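Side-chain contacts in esterase family protein (Staphylococcus aureus, PDB 7L0A), which probably hydrolyses S-formylglutathione to formate and glutathione, acting as a serine esterase of the esterase D family: residues 98-101 / 102-106; 164-168 / 169-173; 180-184 / 185-189; 215-218 / 219-222; 223-226 / 227-231. All coordinates share one frame; numbering follows the deposited sequence.

In the fold
All five contacts are local, each within a helix or at its end, and they follow one another along the chain of an alpha/beta-hydrolase fold. Contacts 1, 2 and 4 approach the predicted charge relay of S129, D213 and H242: the side chains of Y99 and W166 lie about 10 and 9 Å from that of S129, and L215 comes within about 4 Å of H242. Contacts 4 and 5 share helix 216-228, their centres 12 Å apart. Y189 of contact 3 joins both, its OH packing 3.3 Å from F222 CA and its CD2 3.6 Å from Y225 CD2. Contact 2 opens helix 168-177 and contact 3 lies in the loop after it, their nearest atoms about 7 Å apart.

Contact 1: residues 98-101 / 102-106; sequences SYYD and YILEV
Y99 and Y100 both carry CG opposite the backbone N (chi1 174° and 178°), which leans each ring along the helix toward the residue four places on. I103 and L104 answer by swinging CG1 and CG beside their own backbone N, back toward those rings. The result is two CH-pi contacts on neighbouring flanks of the same turn. I103 CG1 sits over one face of Y99, 4.1 Å from the ring centroid and displaced toward the CE1 side, where CG1 and CE1 are 3.8 Å apart. L104 CD1 covers a face of Y100 in a similar way, 3.6 Å from CE2. Beneath them run the backbone bonds of the first turn, I103 N to Y99 O at 2.9 Å among them.

This is the N-terminal turn of helix 99-113, one of the helices packed on the central sheet of the alpha/beta-hydrolase fold. Y99 and I103 face L53 of strand 49-53, and Y99 also stacks on Y90. Y100 and L104 meet F138 of helix 130-141, while the hydroxyl of Y100 bonds to Q142. One turn deeper, the buried carboxylate of E105 is held by hydroxyls of Y16, S18 and T20.

D101 folds back over the helix start, where its OD2 accepts the backbone N-H of S98 (3.1 Å, 160°) on the anti side of the carboxylate. An acidic group bonded to an N-H at the amino end of a helix would be stabilised by the helix dipole, which probably favours the ionised form of D101.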
# COMPACT_ATOMS: atom_id res chain seq x y z
N SER B 98 -19.66 -0.90 -12.00
CA SER B 98 -18.94 -1.12 -13.25
C SER B 98 -17.59 -0.42 -13.21
O SER B 98 -17.25 0.27 -12.24
CB SER B 98 -19.78 -0.64 -14.43
OG SER B 98 -20.98 -1.42 -14.60
N TYR B 99 -16.82 -0.60 -14.29
CA TYR B 99 -15.51 0.02 -14.49
C TYR B 99 -15.45 1.47 -14.04
O TYR B 99 -14.53 1.86 -13.30
CB TYR B 99 -15.16 -0.08 -16.00
CG TYR B 99 -13.90 0.64 -16.42
CD1 TYR B 99 -12.67 0.10 -16.15
CD2 TYR B 99 -13.95 1.84 -17.10
CE1 TYR B 99 -11.50 0.75 -16.50
CE2 TYR B 99 -12.79 2.51 -17.45
CZ TYR B 99 -11.56 1.94 -17.17
OH TYR B 99 -10.40 2.59 -17.55
N TYR B 100 -16.41 2.29 -14.49
CA TYR B 100 -16.44 3.70 -14.13
C TYR B 100 -16.45 3.88 -12.62
O TYR B 100 -15.61 4.60 -12.06
CB TYR B 100 -17.68 4.36 -14.75
CG TYR B 100 -17.89 5.80 -14.45
CD1 TYR B 100 -17.25 6.80 -15.18
CD2 TYR B 100 -18.75 6.18 -13.45
CE1 TYR B 100 -17.49 8.15 -14.90
CE2 TYR B 100 -18.97 7.51 -13.15
CZ TYR B 100 -18.33 8.48 -13.88
OH TYR B 100 -18.56 9.80 -13.58
N ASP B 101 -17.35 3.17 -11.93
CA ASP B 101 -17.48 3.32 -10.49
C ASP B 101 -16.25 2.80 -9.78
O ASP B 101 -15.83 3.34 -8.75
CB ASP B 101 -18.73 2.59 -10.02
CG ASP B 101 -19.94 2.92 -10.91
OD1 ASP B 101 -20.50 4.03 -10.69
OD2 ASP B 101 -20.27 2.13 -11.83
N TYR B 102 -15.69 1.71 -10.30
CA TYR B 102 -14.53 1.08 -9.68
C TYR B 102 -13.30 1.97 -9.74
O TYR B 102 -12.59 2.12 -8.73
CB TYR B 102 -14.26 -0.27 -10.36
CG TYR B 102 -12.94 -0.89 -10.04
CD1 TYR B 102 -12.59 -1.23 -8.74
CD2 TYR B 102 -12.00 -1.10 -11.05
CE1 TYR B 102 -11.35 -1.80 -8.47
CE2 TYR B 102 -10.76 -1.65 -10.78
CZ TYR B 102 -10.46 -1.99 -9.49
OH TYR B 102 -9.21 -2.56 -9.21
N ILE B 103 -13.02 2.57 -10.90
CA ILE B 103 -11.86 3.44 -10.97
C ILE B 103 -12.04 4.64 -10.03
O ILE B 103 -11.08 5.08 -9.38
CB ILE B 103 -11.59 3.89 -12.42
CG1 ILE B 103 -11.20 2.71 -13.30
CG2 ILE B 103 -10.41 4.89 -12.45
CD1 ILE B 103 -10.03 1.92 -12.80
N LEU B 104 -13.26 5.13 -9.87
CA LEU B 104 -13.49 6.24 -8.95
C LEU B 104 -13.34 5.79 -7.50
O LEU B 104 -12.89 6.56 -6.65
CB LEU B 104 -14.84 6.88 -9.21
CG LEU B 104 -14.88 7.62 -10.55
CD1 LEU B 104 -16.29 8.12 -10.80
CD2 LEU B 104 -13.92 8.78 -10.62
N GLU B 105 -13.69 4.54 -7.20
CA GLU B 105 -13.43 3.98 -5.88
C GLU B 105 -11.93 3.91 -5.62
O GLU B 105 -11.48 4.28 -4.52
CB GLU B 105 -14.05 2.59 -5.78
CG GLU B 105 -13.53 1.81 -4.55
CD GLU B 105 -13.95 0.36 -4.57
OE1 GLU B 105 -13.10 -0.49 -4.78
OE2 GLU B 105 -15.19 0.08 -4.45
N VAL B 106 -11.15 3.42 -6.59
CA VAL B 106 -9.70 3.36 -6.39
C VAL B 106 -9.16 4.75 -6.10
O VAL B 106 -8.37 4.96 -5.17
CB VAL B 106 -9.00 2.73 -7.61
CG1 VAL B 106 -7.50 2.82 -7.45
CG2 VAL B 106 -9.41 1.27 -7.77

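Contact 2: residues 164-168 / 169-173; sequences LEWND and FSKEA
The indole of W166 presents its edge, not a face, to S170: the hydroxyl OG lies near the ring plane, 3.3 Å from CE3. K171 runs across the same tryptophan at about a right angle, its CB 3.8 Å from W166 CB. Farther along the lysine, CD comes near the ring obliquely at the CD1 side, while bends at chi2 and chi4 accompany an amino group that leads away.

N167, next in the chain after W166, turns its amide back over the helix start. With chi1 at 69°, CG stands between the backbone N and the carbonyl carbon, and OD1 is brought over the first turn. There it takes two bonds from S170. The backbone N-H arrives nearly along the amide C=O axis (2.8 Å), whereas the hydroxyl OG donates from above the amide plane, at 2.6 Å and 52° out of it. N167 is the N-cap of helix 168-177, which follows the long loop after strand 148-152, and its own O receives K171 N at 2.8 Å to start the helical pattern.

The loop end of the contact lies toward the predicted active site. The W166 side chain is about 7 Å from a bound magnesium ion; its ring meets Y90 almost perpendicularly, and NE1 bonds to L161 O. At the outer side of the turn, E172 curls at chi2 so that OE1 accepts from a water, 3.1 Å away, which also donates to D168 O at 2.8 Å.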
# COMPACT_ATOMS: atom_id res chain seq x y z
N LEU B 164 -11.03 -6.32 -30.03
CA LEU B 164 -10.18 -6.40 -28.85
C LEU B 164 -10.18 -7.80 -28.24
O LEU B 164 -10.98 -8.67 -28.62
CB LEU B 164 -10.64 -5.37 -27.81
CG LEU B 164 -10.74 -3.94 -28.36
CD1 LEU B 164 -11.25 -3.01 -27.27
CD2 LEU B 164 -9.40 -3.44 -28.90
N GLU B 165 -9.28 -8.00 -27.27
CA GLU B 165 -8.98 -9.31 -26.70
C GLU B 165 -9.85 -9.67 -25.52
O GLU B 165 -9.38 -10.24 -24.52
CB GLU B 165 -7.50 -9.35 -26.31
CG GLU B 165 -6.54 -9.22 -27.47
CD GLU B 165 -6.78 -10.28 -28.53
OE1 GLU B 165 -7.07 -11.44 -28.17
OE2 GLU B 165 -6.70 -9.94 -29.74
N TRP B 166 -11.14 -9.41 -25.60
CA TRP B 166 -12.07 -9.76 -24.55
C TRP B 166 -12.08 -11.25 -24.27
O TRP B 166 -11.98 -12.07 -25.18
CB TRP B 166 -13.48 -9.33 -24.98
CG TRP B 166 -13.62 -7.89 -25.26
CD1 TRP B 166 -13.64 -7.27 -26.49
CD2 TRP B 166 -13.76 -6.85 -24.30
NE1 TRP B 166 -13.79 -5.92 -26.34
CE2 TRP B 166 -13.87 -5.63 -25.00
CE3 TRP B 166 -13.82 -6.84 -22.91
CZ2 TRP B 166 -14.00 -4.41 -24.35
CZ3 TRP B 166 -13.96 -5.63 -22.27
CH2 TRP B 166 -14.06 -4.43 -22.98
N ASN B 167 -12.23 -11.61 -22.98
CA ASN B 167 -12.54 -13.01 -22.65
C ASN B 167 -13.98 -13.35 -23.06
O ASN B 167 -14.74 -12.50 -23.53
CB ASN B 167 -12.26 -13.28 -21.16
CG ASN B 167 -13.23 -12.59 -20.20
OD1 ASN B 167 -14.31 -12.13 -20.57
ND2 ASN B 167 -12.88 -12.62 -18.92
N ASP B 168 -14.35 -14.62 -22.90
CA ASP B 168 -15.60 -15.10 -23.48
C ASP B 168 -16.81 -14.42 -22.87
O ASP B 168 -17.75 -14.03 -23.58
CB ASP B 168 -15.70 -16.62 -23.29
CG ASP B 168 -14.81 -17.39 -24.24
OD1 ASP B 168 -14.29 -16.80 -25.21
OD2 ASP B 168 -14.63 -18.61 -24.01
N PHE B 169 -16.86 -14.34 -21.53
CA PHE B 169 -18.03 -13.76 -20.86
C PHE B 169 -18.16 -12.27 -21.14
O PHE B 169 -19.28 -11.76 -21.33
CB PHE B 169 -17.95 -14.06 -19.36
CG PHE B 169 -19.20 -13.77 -18.58
CD1 PHE B 169 -20.45 -14.09 -19.08
CD2 PHE B 169 -19.12 -13.19 -17.32
CE1 PHE B 169 -21.61 -13.82 -18.35
CE2 PHE B 169 -20.28 -12.92 -16.58
CZ PHE B 169 -21.51 -13.25 -17.09
N SER B 170 -17.03 -11.54 -21.18
CA SER B 170 -17.11 -10.12 -21.48
C SER B 170 -17.42 -9.89 -22.95
O SER B 170 -18.21 -9.00 -23.31
CB SER B 170 -15.84 -9.39 -21.06
OG SER B 170 -14.72 -9.84 -21.77
N LYS B 171 -16.84 -10.72 -23.84
CA LYS B 171 -17.15 -10.57 -25.26
C LYS B 171 -18.64 -10.74 -25.52
O LYS B 171 -19.22 -10.00 -26.33
CB LYS B 171 -16.36 -11.57 -26.10
CG LYS B 171 -16.54 -11.46 -27.62
CD LYS B 171 -16.03 -10.12 -28.12
CE LYS B 171 -16.09 -10.05 -29.65
NZ LYS B 171 -15.16 -11.03 -30.28
N GLU B 172 -19.28 -11.69 -24.83
CA GLU B 172 -20.71 -11.89 -25.06
C GLU B 172 -21.52 -10.67 -24.66
O GLU B 172 -22.53 -10.34 -25.30
CB GLU B 172 -21.19 -13.12 -24.28
CG GLU B 172 -22.59 -13.58 -24.62
CD GLU B 172 -22.65 -14.21 -25.99
OE1 GLU B 172 -21.57 -14.57 -26.54
OE2 GLU B 172 -23.78 -14.36 -26.50
N ALA B 173 -21.10 -9.98 -23.58
CA ALA B 173 -21.77 -8.74 -23.18
C ALA B 173 -21.50 -7.62 -24.17
O ALA B 173 -22.40 -6.81 -24.45
CB ALA B 173 -21.33 -8.33 -21.77
O HOH W 1 -18.52 -14.93 -26.17

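Contact 3: residues 180-184 / 185-189; sequences SVKGT and EHDPY
D187 OD2 is gripped by two donors: the backbone N-H of G183, on the anti lone pair and almost straight (3.0 Å, 176°), and a water at 2.6 Å. D187 is the N-cap of helix 188-197, and the loop before it is two successive beta turns, type II from V181 to T184 and type I from T184 to D187. The other oxygen, OD1, makes the capping bond, accepting Y189 N at 3.0 Å from well above the carboxylate plane and closing an Asx turn. One side chain therefore ties the helix start to the type II turn. K182 lies alongside D187 and points the same way; its NZ donates to the water that also binds OD2, so the opposite charges are bridged and not in direct contact.

T184 joins the two turns. With OG1 between its backbone N and carbonyl carbon (chi1 76°), the hydroxyl donates back to V181 O at 2.7 Å and accepts H186 N in an ST turn. Helix 130-141 lies alongside, with Y133 OH bonded to H186 O and K137 NZ to E185 O. In the type II turn, V181 CG1 rests 3.8 Å from that same H186 O.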
# COMPACT_ATOMS: atom_id res chain seq x y z
N SER B 180 -26.30 -0.73 -28.54
CA SER B 180 -26.70 0.28 -27.56
C SER B 180 -25.59 1.26 -27.20
O SER B 180 -25.76 2.04 -26.26
CB SER B 180 -27.18 -0.38 -26.26
OG SER B 180 -28.27 -1.25 -26.46
N VAL B 181 -24.44 1.20 -27.87
CA VAL B 181 -23.32 2.05 -27.48
C VAL B 181 -23.44 3.44 -28.07
O VAL B 181 -23.31 4.45 -27.36
CB VAL B 181 -21.98 1.40 -27.86
CG1 VAL B 181 -20.80 2.35 -27.60
CG2 VAL B 181 -21.79 0.11 -27.10
N LYS B 182 -23.61 3.54 -29.38
CA LYS B 182 -23.58 4.84 -30.03
C LYS B 182 -24.64 5.77 -29.45
O LYS B 182 -25.78 5.38 -29.21
CB LYS B 182 -23.80 4.67 -31.53
CG LYS B 182 -23.63 5.93 -32.36
CD LYS B 182 -23.88 5.67 -33.84
CE LYS B 182 -23.93 6.97 -34.64
NZ LYS B 182 -22.64 7.71 -34.59
N GLY B 183 -24.22 7.02 -29.22
CA GLY B 183 -25.14 8.03 -28.73
C GLY B 183 -25.55 7.88 -27.27
O GLY B 183 -26.61 8.38 -26.88
N THR B 184 -24.74 7.21 -26.47
CA THR B 184 -24.98 7.00 -25.06
C THR B 184 -23.72 7.38 -24.29
O THR B 184 -22.68 7.70 -24.89
CB THR B 184 -25.34 5.54 -24.73
OG1 THR B 184 -24.16 4.73 -24.78
CG2 THR B 184 -26.38 4.97 -25.71
N GLU B 185 -23.80 7.29 -22.95
CA GLU B 185 -22.66 7.56 -22.09
C GLU B 185 -21.51 6.62 -22.31
O GLU B 185 -20.43 6.82 -21.72
CB GLU B 185 -23.10 7.48 -20.61
CG GLU B 185 -23.70 6.14 -20.19
CD GLU B 185 -25.21 6.20 -19.97
OE1 GLU B 185 -25.96 6.49 -20.94
OE2 GLU B 185 -25.65 5.96 -18.82
N HIS B 186 -21.67 5.58 -23.12
CA HIS B 186 -20.59 4.68 -23.45
C HIS B 186 -19.85 5.07 -24.72
O HIS B 186 -18.84 4.42 -25.05
CB HIS B 186 -21.13 3.25 -23.57
CG HIS B 186 -21.83 2.79 -22.34
ND1 HIS B 186 -21.17 2.45 -21.18
CD2 HIS B 186 -23.15 2.67 -22.06
CE1 HIS B 186 -22.05 2.11 -20.26
NE2 HIS B 186 -23.26 2.24 -20.76
N ASP B 187 -20.31 6.09 -25.43
CA ASP B 187 -19.74 6.53 -26.69
C ASP B 187 -18.92 7.79 -26.47
O ASP B 187 -19.50 8.81 -26.08
CB ASP B 187 -20.89 6.78 -27.67
CG ASP B 187 -20.47 7.38 -29.00
OD1 ASP B 187 -19.25 7.55 -29.24
OD2 ASP B 187 -21.38 7.66 -29.82
N PRO B 188 -17.59 7.76 -26.66
CA PRO B 188 -16.80 8.96 -26.35
C PRO B 188 -17.24 10.19 -27.09
O PRO B 188 -17.10 11.30 -26.57
CB PRO B 188 -15.37 8.56 -26.74
CG PRO B 188 -15.36 7.07 -26.50
CD PRO B 188 -16.73 6.59 -26.94
N TYR B 189 -17.77 10.03 -28.30
CA TYR B 189 -18.22 11.17 -29.07
C TYR B 189 -19.46 11.81 -28.45
O TYR B 189 -19.58 13.04 -28.44
CB TYR B 189 -18.48 10.72 -30.49
CG TYR B 189 -17.27 10.59 -31.37
CD1 TYR B 189 -16.53 9.41 -31.38
CD2 TYR B 189 -16.89 11.62 -32.22
CE1 TYR B 189 -15.45 9.28 -32.22
CE2 TYR B 189 -15.80 11.49 -33.05
CZ TYR B 189 -15.07 10.32 -33.03
OH TYR B 189 -13.97 10.19 -33.87
O HOH W 2 -21.05 8.60 -32.26

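Contact 4: residues 215-218 / 219-222; sequences LYQD and NLDF
Y216 lays one face of its ring against L220, whose CG stands 4.2 Å from the ring centroid and 15° off the normal, a CH-pi contact. The two methyls of L220 spread over the same face, CD1 toward Y216 CE2 (3.7 Å) and CD2 toward CE1 and the hydroxyl. Both side chains pack on F235 of strand 234-238, and the Y216 hydroxyl is bonded to D237, which fixes the far end of the ring.

Here helix 216-228 begins, the helix of a beta-alpha-beta crossover between strands 204-210 and 234-238. At its inner start L215 O accepts twice from N219, from the backbone N at 2.9 Å and from ND2 at 3.1 Å, the latter reaching it from above the carbonyl plane. N219 ND2 also donates to A154 O, so the buried amide ties the helix to the neighbouring loop. L215 itself borders H242, and its backbone N bonds to D213 OD1, both residues predicted to act in the charge relay.

The outer flank is polar. Q217, bent at chi2 (58°), curls over L220 and donates a hydrogen bond from NE2 to D221 OD1 (3.1 Å); that oxygen lies in the amide plane, but the amide meets the carboxylate from above, the two planes being 57° apart. D221 OD2 and D218 OD1 come within 4.0 Å, and a water donates to both, at 2.8 Å from OD2. With E157 close as well, this acidic cluster would tend to raise the proton affinity of its members, an effect the water, Q217 and N160, which bonds D218 OD2, probably offset.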
# COMPACT_ATOMS: atom_id res chain seq x y z
N LEU B 215 -5.37 1.21 -34.54
CA LEU B 215 -6.30 2.26 -34.13
C LEU B 215 -5.87 3.65 -34.59
O LEU B 215 -6.55 4.63 -34.27
CB LEU B 215 -6.46 2.25 -32.61
CG LEU B 215 -7.04 0.99 -31.98
CD1 LEU B 215 -7.02 1.04 -30.49
CD2 LEU B 215 -8.48 0.78 -32.51
N TYR B 216 -4.79 3.76 -35.36
CA TYR B 216 -4.23 5.07 -35.67
C TYR B 216 -5.22 5.94 -36.44
O TYR B 216 -5.40 7.12 -36.13
CB TYR B 216 -2.94 4.91 -36.48
CG TYR B 216 -2.29 6.20 -36.88
CD1 TYR B 216 -1.77 7.07 -35.93
CD2 TYR B 216 -2.12 6.53 -38.21
CE1 TYR B 216 -1.14 8.25 -36.30
CE2 TYR B 216 -1.49 7.70 -38.59
CZ TYR B 216 -1.02 8.57 -37.64
OH TYR B 216 -0.40 9.74 -38.04
N GLN B 217 -5.85 5.39 -37.49
CA GLN B 217 -6.77 6.22 -38.27
C GLN B 217 -7.97 6.66 -37.43
O GLN B 217 -8.41 7.81 -37.54
CB GLN B 217 -7.22 5.47 -39.52
CG GLN B 217 -8.11 6.32 -40.43
CD GLN B 217 -7.44 7.61 -40.88
OE1 GLN B 217 -6.30 7.59 -41.38
NE2 GLN B 217 -8.13 8.74 -40.71
N ASP B 218 -8.48 5.79 -36.55
CA ASP B 218 -9.58 6.22 -35.67
C ASP B 218 -9.11 7.28 -34.69
O ASP B 218 -9.88 8.16 -34.30
CB ASP B 218 -10.18 5.00 -34.97
CG ASP B 218 -10.94 4.08 -35.94
OD1 ASP B 218 -11.57 4.60 -36.88
OD2 ASP B 218 -10.90 2.85 -35.78
N ASN B 219 -7.84 7.25 -34.29
CA ASN B 219 -7.27 8.33 -33.50
C ASN B 219 -7.26 9.64 -34.28
O ASN B 219 -7.60 10.70 -33.75
CB ASN B 219 -5.86 7.94 -33.05
CG ASN B 219 -5.85 7.24 -31.71
OD1 ASN B 219 -5.22 7.71 -30.77
ND2 ASN B 219 -6.56 6.14 -31.61
N LEU B 220 -6.85 9.60 -35.57
CA LEU B 220 -6.87 10.81 -36.37
C LEU B 220 -8.28 11.34 -36.52
O LEU B 220 -8.51 12.55 -36.53
CB LEU B 220 -6.26 10.55 -37.75
CG LEU B 220 -4.77 10.20 -37.74
CD1 LEU B 220 -4.34 9.99 -39.21
CD2 LEU B 220 -3.90 11.24 -37.08
N ASP B 221 -9.25 10.44 -36.70
CA ASP B 221 -10.63 10.89 -36.84
C ASP B 221 -11.10 11.62 -35.59
O ASP B 221 -11.81 12.63 -35.66
CB ASP B 221 -11.55 9.71 -37.12
CG ASP B 221 -11.39 9.16 -38.52
OD1 ASP B 221 -10.72 9.82 -39.37
OD2 ASP B 221 -11.92 8.06 -38.77
N PHE B 222 -10.72 11.10 -34.42
CA PHE B 222 -11.13 11.71 -33.17
C PHE B 222 -10.53 13.10 -33.02
O PHE B 222 -11.23 14.05 -32.65
CB PHE B 222 -10.72 10.83 -31.99
CG PHE B 222 -11.28 11.28 -30.68
CD1 PHE B 222 -12.63 11.08 -30.38
CD2 PHE B 222 -10.48 11.92 -29.75
CE1 PHE B 222 -13.16 11.51 -29.18
CE2 PHE B 222 -11.01 12.33 -28.54
CZ PHE B 222 -12.35 12.15 -28.25
O HOH W 3 -11.16 5.48 -39.45

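Contact 5: residues 223-226 / 227-231; sequences IDYL and SRINV
L226 and V231 form the tight inner half of this contact, with L226 CD2 3.9 Å from V231 CB as the chain doubles back beneath the helix end. Both are buried, packing on L192 and V196 of helix 188-197 respectively. The turn between them is a Schellman motif: N230, with a positive phi of 64°, is the C' residue, V231 N donates to L226 O (3.0 Å), and N230 N makes a weak bond to S227 O. This closes helix 216-228 and redirects the chain toward strand 234-238, on the crossover from strand 204-210.

Y225 and I229 form a second apolar patch beside it. I229 sets CG1 between its backbone N and carbonyl carbon (chi1 58°), an orientation that places CG1 above one face of the Y225 ring, with the touching done by CG2, 3.7 Å from Y225 CZ, and by CD1 near CE2. The Y225 hydroxyl is anchored by D193 of helix 188-197.

The outer side is looser and exposed. R228 bends at chi3 and runs back along the helix, crossing Y225 at about a right angle, so that NH2 lies near the ring plane at its edge, 3.6 Å from CD1. The guanidinium is not stacked on the ring, as the two planes are 56° apart; one of its faces instead covers Y225 CA. NH1 stays 5.0 Å from D224 OD2, too far for a salt bridge. Any attraction between them is probably weak, and the guanidinium, turned back toward D224 and Y225, would at most modestly offset the partial negative charge of the helix C-terminus.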
# COMPACT_ATOMS: atom_id res chain seq x y z
N ILE B 223 -9.21 13.24 -33.26
CA ILE B 223 -8.62 14.56 -33.08
C ILE B 223 -9.12 15.54 -34.13
O ILE B 223 -9.18 16.75 -33.88
CB ILE B 223 -7.08 14.52 -33.07
CG1 ILE B 223 -6.51 14.06 -34.40
CG2 ILE B 223 -6.62 13.62 -31.95
CD1 ILE B 223 -4.98 14.07 -34.43
N ASP B 224 -9.44 15.07 -35.33
CA ASP B 224 -10.07 15.93 -36.32
C ASP B 224 -11.40 16.48 -35.82
O ASP B 224 -11.72 17.67 -36.01
CB ASP B 224 -10.24 15.13 -37.61
CG ASP B 224 -8.97 15.04 -38.43
OD1 ASP B 224 -7.96 15.67 -38.04
OD2 ASP B 224 -8.97 14.32 -39.46
N TYR B 225 -12.20 15.64 -35.17
CA TYR B 225 -13.44 16.12 -34.58
C TYR B 225 -13.16 17.11 -33.44
O TYR B 225 -13.79 18.17 -33.37
CB TYR B 225 -14.32 14.95 -34.12
CG TYR B 225 -15.69 15.41 -33.65
CD1 TYR B 225 -16.54 16.09 -34.51
CD2 TYR B 225 -16.14 15.18 -32.35
CE1 TYR B 225 -17.80 16.53 -34.08
CE2 TYR B 225 -17.38 15.62 -31.91
CZ TYR B 225 -18.22 16.29 -32.80
OH TYR B 225 -19.45 16.73 -32.36
N LEU B 226 -12.22 16.79 -32.55
CA LEU B 226 -11.81 17.77 -31.54
C LEU B 226 -11.51 19.13 -32.16
O LEU B 226 -11.94 20.17 -31.66
CB LEU B 226 -10.59 17.28 -30.77
CG LEU B 226 -10.79 16.09 -29.86
CD1 LEU B 226 -9.42 15.77 -29.19
CD2 LEU B 226 -11.82 16.35 -28.82
N SER B 227 -10.74 19.13 -33.26
CA SER B 227 -10.41 20.39 -33.91
C SER B 227 -11.68 21.11 -34.39
O SER B 227 -11.80 22.34 -34.27
CB SER B 227 -9.48 20.17 -35.11
OG SER B 227 -8.16 19.81 -34.67
N ARG B 228 -12.62 20.35 -34.96
CA ARG B 228 -13.81 20.98 -35.54
C ARG B 228 -14.72 21.57 -34.47
O ARG B 228 -15.43 22.54 -34.75
CB ARG B 228 -14.60 19.98 -36.40
CG ARG B 228 -13.88 19.62 -37.72
CD ARG B 228 -14.75 18.87 -38.71
NE ARG B 228 -15.33 17.62 -38.21
CZ ARG B 228 -14.70 16.45 -38.21
NH1 ARG B 228 -13.47 16.37 -38.65
NH2 ARG B 228 -15.31 15.36 -37.77
N ILE B 229 -14.75 21.00 -33.27
CA ILE B 229 -15.56 21.57 -32.20
C ILE B 229 -14.74 22.39 -31.21
O ILE B 229 -15.22 22.73 -30.13
CB ILE B 229 -16.37 20.48 -31.49
CG1 ILE B 229 -15.45 19.42 -30.90
CG2 ILE B 229 -17.38 19.83 -32.44
CD1 ILE B 229 -16.11 18.62 -29.84
N ASN B 230 -13.50 22.72 -31.57
CA ASN B 230 -12.68 23.69 -30.84
C ASN B 230 -12.36 23.24 -29.42
O ASN B 230 -12.29 24.06 -28.50
CB ASN B 230 -13.35 25.07 -30.81
CG ASN B 230 -12.40 26.16 -30.40
OD1 ASN B 230 -11.21 26.14 -30.73
ND2 ASN B 230 -12.91 27.12 -29.64
N VAL B 231 -12.09 21.95 -29.23
CA VAL B 231 -11.59 21.44 -27.98
C VAL B 231 -10.07 21.37 -28.07
O VAL B 231 -9.56 20.72 -29.00
CB VAL B 231 -12.18 20.06 -27.65
CG1 VAL B 231 -11.55 19.47 -26.41
CG2 VAL B 231 -13.68 20.17 -27.47